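Local coordinates for protein TetR-like transcriptional regulator (Rhodococcus, PDB 3F1B) that probably binds cis-regulatory DNA and controls transcription as a TetR-like regulator, at residues T35-I40 / G56-L61. Residues are numbered along the deposited sequence; the frame is centred on the assembly and turned at random.
Sequences TSMDAI and GSKDEL. With SO4 (sulfate ion), chain C.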
loop_
_atom_site.group_PDB
_atom_site.type_symbol
_atom_site.label_atom_id
_atom_site.label_comp_id
_atom_site.label_asym_id
_atom_site.label_seq_id
_atom_site.Cartn_x
_atom_site.Cartn_y
_atom_site.Cartn_z
ATOM N N THR A 35 -12.739 -8.553 11.514
ATOM C CA THR A 35 -12.259 -9.236 12.712
ATOM C C THR A 35 -13.108 -8.826 13.924
ATOM O O THR A 35 -13.470 -7.665 14.049
ATOM C CB THR A 35 -10.756 -8.954 12.963
ATOM O OG1 THR A 35 -9.976 -9.867 12.176
ATOM C CG2 THR A 35 -10.388 -9.130 14.427
ATOM N N SER A 36 -13.428 -9.772 14.799
ATOM C CA SER A 36 -14.215 -9.465 15.984
ATOM C C SER A 36 -13.468 -9.902 17.211
ATOM O O SER A 36 -12.597 -10.769 17.145
ATOM C CB SER A 36 -15.563 -10.190 15.938
ATOM O OG SER A 36 -15.406 -11.609 15.920
HETATM N N MSE A 37 -13.809 -9.298 18.339
HETATM C CA MSE A 37 -13.237 -9.709 19.626
HETATM C C MSE A 37 -13.609 -11.164 19.907
HETATM O O MSE A 37 -12.822 -11.924 20.460
HETATM C CB MSE A 37 -13.688 -8.755 20.726
HETATM C CG MSE A 37 -13.089 -7.372 20.560
HETATM SE SE MSE A 37 -11.150 -7.431 20.733
HETATM C CE MSE A 37 -11.088 -6.915 22.596
ATOM N N ASP A 38 -14.797 -11.531 19.460
ATOM C CA ASP A 38 -15.282 -12.886 19.456
ATOM C C ASP A 38 -14.262 -13.844 18.878
ATOM O O ASP A 38 -13.813 -14.778 19.537
ATOM C CB ASP A 38 -16.513 -12.965 18.555
ATOM C CG ASP A 38 -17.830 -12.931 19.321
ATOM O OD1 ASP A 38 -17.861 -13.192 20.554
ATOM O OD2 ASP A 38 -18.861 -12.667 18.656
ATOM N N ALA A 39 -13.930 -13.622 17.618
ATOM C CA ALA A 39 -13.080 -14.526 16.877
ATOM C C ALA A 39 -11.666 -14.552 17.462
ATOM O O ALA A 39 -11.076 -15.625 17.609
ATOM C CB ALA A 39 -13.072 -14.133 15.426
ATOM N N ILE A 40 -11.131 -13.389 17.829
ATOM C CA ILE A 40 -9.823 -13.353 18.509
ATOM C C ILE A 40 -9.828 -14.184 19.799
ATOM O O ILE A 40 -8.926 -15.001 19.984
ATOM C CB ILE A 40 -9.304 -11.927 18.813
ATOM C CG1 ILE A 40 -8.991 -11.161 17.521
ATOM C CG2 ILE A 40 -8.051 -12.005 19.664
ATOM C CD1 ILE A 40 -8.926 -9.628 17.712
ATOM N N GLY A 56 -9.888 -4.331 25.926
ATOM C CA GLY A 56 -10.925 -3.359 26.248
ATOM C C GLY A 56 -11.657 -2.856 25.031
ATOM O O GLY A 56 -12.826 -2.471 25.147
ATOM N N SER A 57 -10.981 -2.868 23.873
ATOM C CA SER A 57 -11.640 -2.665 22.593
ATOM C C SER A 57 -10.821 -3.279 21.479
ATOM O O SER A 57 -9.602 -3.479 21.622
ATOM C CB SER A 57 -11.809 -1.185 22.318
ATOM O OG SER A 57 -10.551 -0.644 22.029
ATOM N N LYS A 58 -11.494 -3.529 20.354
ATOM C CA LYS A 58 -10.885 -4.127 19.162
ATOM C C LYS A 58 -9.694 -3.337 18.677
ATOM O O LYS A 58 -8.672 -3.921 18.338
ATOM C CB LYS A 58 -11.895 -4.281 18.023
ATOM C CG LYS A 58 -11.456 -5.239 16.935
ATOM C CD LYS A 58 -11.838 -4.766 15.534
ATOM C CE LYS A 58 -13.343 -4.800 15.222
ATOM N NZ LYS A 58 -13.661 -4.379 13.783
ATOM N N ASP A 59 -9.808 -2.018 18.665
ATOM C CA ASP A 59 -8.768 -1.198 18.066
ATOM C C ASP A 59 -7.591 -0.979 18.994
ATOM O O ASP A 59 -6.470 -0.866 18.526
ATOM C CB ASP A 59 -9.328 0.132 17.540
ATOM C CG ASP A 59 -10.303 0.780 18.507
ATOM O OD1 ASP A 59 -10.684 1.960 18.277
ATOM O OD2 ASP A 59 -10.702 0.100 19.493
ATOM N N GLU A 60 -7.849 -0.965 20.299
ATOM C CA GLU A 60 -6.799 -0.952 21.298
ATOM C C GLU A 60 -5.917 -2.213 21.193
ATOM O O GLU A 60 -4.686 -2.137 21.271
ATOM C CB GLU A 60 -7.414 -0.840 22.688
ATOM C CG GLU A 60 -6.404 -0.781 23.832
ATOM C CD GLU A 60 -6.024 0.636 24.203
ATOM O OE1 GLU A 60 -6.884 1.313 24.808
ATOM O OE2 GLU A 60 -4.885 1.086 23.902
ATOM N N LEU A 61 -6.556 -3.358 20.986
ATOM C CA LEU A 61 -5.873 -4.605 20.714
ATOM C C LEU A 61 -5.114 -4.524 19.393
ATOM O O LEU A 61 -3.995 -5.026 19.254
ATOM C CB LEU A 61 -6.899 -5.736 20.635
ATOM C CG LEU A 61 -6.414 -7.118 21.068
ATOM C CD1 LEU A 61 -7.357 -8.207 20.614
ATOM C CD2 LEU A 61 -4.994 -7.401 20.634
HETATM S S SO4 C . -16.999 -8.159 18.893
HETATM O O1 SO4 C . -16.751 -9.594 18.823
HETATM O O2 SO4 C . -17.226 -7.863 20.313
HETATM O O3 SO4 C . -15.862 -7.400 18.362
HETATM O O4 SO4 C . -18.188 -7.811 18.120
#
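The first turns of helices 37-43 and 58-77 come together at their N-terminal ends, nearest at M37 and K58, whose CA atoms are 6.1 Å apart. In M37, a selenomethionine, the bend at chi2 (-64°) lays SE over K58 CA, 3.7 Å away, and a second bend at chi3 turns CE against the S57 carbonyl group. SE also meets L61 CD1, roughly at right angles to its contact with K58 CA, the two side chains crossing at a slant. That same methyl, L61 CD1, touches I40 CD1 tip to tip at 3.6 Å, and L51 of helix 48-54 packs on M37, I40 and L61. This packing belongs to the small TetR-type DNA-binding domain, joining the first helix of the predicted helix-turn-helix to the helix that follows the motif. The K58 side chain extends toward T35 instead, its CE 3.1 Å from T35 O, while NZ is held by the carbonyls of F32 and H33 and the ammonium lies against the F32 ring in a cation-pi contact. S36 caps helix 37-43, its OG accepting from A39 N at 3.0 Å. A sulfate, most likely picked up from the crystallisation solution, sits at the same helix end, with M37 N pointing almost straight at O3 (2.8 Å, 170°) and D38 N bonded to O1; the helix dipole would favour an anion there.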